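Local coordinates for protein MgGH51 (Meripilus giganteus, PDB 6ZPV) that hydrolyses terminal alpha-L-arabinofuranosyl residues, probably from arabinose-bearing plant polysaccharides, as a fungal GH51 glycosidase, at residues A329-R332 with A333-H337. Numbering follows the deposited sequence.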
# COMPACT_ATOMS: atom_id res chain seq x y z
N ALA A 329 -2.86 23.27 -8.79
CA ALA A 329 -1.93 22.90 -9.90
C ALA A 329 -0.67 23.74 -9.78
O ALA A 329 0.43 23.24 -10.07
CB ALA A 329 -2.64 23.10 -11.22
N ALA A 330 -0.79 25.02 -9.47
CA ALA A 330 0.42 25.86 -9.27
C ALA A 330 1.28 25.30 -8.17
O ALA A 330 2.50 25.38 -8.24
CB ALA A 330 0.02 27.30 -9.00
N LEU A 331 0.63 24.73 -7.15
CA LEU A 331 1.36 24.15 -6.03
C LEU A 331 2.16 22.92 -6.48
O LEU A 331 3.33 22.76 -6.12
CB LEU A 331 0.37 23.78 -4.92
CG LEU A 331 0.97 23.19 -3.64
CD1 LEU A 331 1.89 24.18 -2.95
CD2 LEU A 331 -0.12 22.75 -2.71
N ARG A 332 1.55 22.03 -7.28
CA ARG A 332 2.27 20.89 -7.84
C ARG A 332 3.51 21.39 -8.57
O ARG A 332 4.62 20.82 -8.43
CB ARG A 332 1.37 20.08 -8.77
CG ARG A 332 2.05 18.84 -9.33
CD ARG A 332 1.38 18.20 -10.55
NE ARG A 332 1.34 19.11 -11.69
CZ ARG A 332 0.26 19.65 -12.24
NH1 ARG A 332 -0.92 19.54 -11.68
NH2 ARG A 332 0.38 20.30 -13.37
N ALA A 333 3.38 22.40 -9.41
CA ALA A 333 4.52 22.96 -10.13
C ALA A 333 5.57 23.46 -9.13
O ALA A 333 6.78 23.25 -9.38
CB ALA A 333 4.03 24.05 -11.10
N SER A 334 5.17 24.22 -8.13
CA SER A 334 6.09 24.79 -7.15
C SER A 334 6.91 23.71 -6.43
O SER A 334 8.02 24.00 -5.98
CB SER A 334 5.33 25.65 -6.13
OG SER A 334 4.77 24.91 -5.08
N LEU A 335 6.33 22.53 -6.29
CA LEU A 335 6.96 21.39 -5.65
C LEU A 335 7.78 20.55 -6.63
O LEU A 335 8.30 19.49 -6.23
CB LEU A 335 5.88 20.56 -4.96
CG LEU A 335 5.20 21.26 -3.78
CD1 LEU A 335 3.93 20.51 -3.34
CD2 LEU A 335 6.14 21.41 -2.60
N GLY A 336 8.00 21.04 -7.83
CA GLY A 336 8.97 20.44 -8.74
C GLY A 336 8.40 19.59 -9.85
O GLY A 336 9.19 18.99 -10.58
N HIS A 337 7.07 19.53 -9.99
CA HIS A 337 6.47 18.66 -11.03
C HIS A 337 5.41 19.40 -11.82
O HIS A 337 4.22 19.06 -11.75
CB HIS A 337 5.91 17.38 -10.37
CG HIS A 337 5.74 16.26 -11.33
ND1 HIS A 337 4.79 16.26 -12.34
CD2 HIS A 337 6.43 15.09 -11.47
CE1 HIS A 337 4.87 15.12 -13.01
NE2 HIS A 337 5.89 14.43 -12.53
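A Schellman motif ends the short helix 327-334 here, with R332 and H337 joined twice, by a backbone bond and by the arginine side chain reaching the histidine carbonyl. H337 N reaches back to R332 O at 3.2 Å, and inside that loop G336 N donates to A333 O. G336, the C-prime residue, has a positive phi of 103°, a left-handed conformation that glycine adopts easily, since it has no CB to collide with the carbonyl oxygen before it.

R332 then returns the favour. Its CG stands anti to the backbone N (chi1 -177°), and a bend at chi3 brings NE round to H337 O, 2.9 Å away. That oxygen sits at the edge of the guanidinium, in its plane, and receives the N-H almost head-on to its C=O, although the bond is bent at the hydrogen (139°). NH1 goes on to F318 O and NH2 to P338 O and G321 O, so carbonyls grip all three nitrogens and hold the group's rotation.

On the residue before, L331 O takes two donors: L335 N at 3.0 Å, and S334 OG at 2.8 Å, which lies in the carbonyl plane on a lone pair. The hydroxyl gets there because chi1 of S334 tucks it between its own N and carbonyl carbon. The L331 and L335 side chains lie side by side and point the same way, CG of the former 4.0 Å from CD1 of the latter.

The H337 imidazole stacks on F341, with ND1 bonded to E339 O and NE2 to E279 OE2. R332 ties the helix end to the last turn of helix 306-320 and the loop after it, and through P338 to the chain leading into strand 345-348 of the parallel sheet, while L335 packs on L272 and H337 on Q276 of helix 271-281.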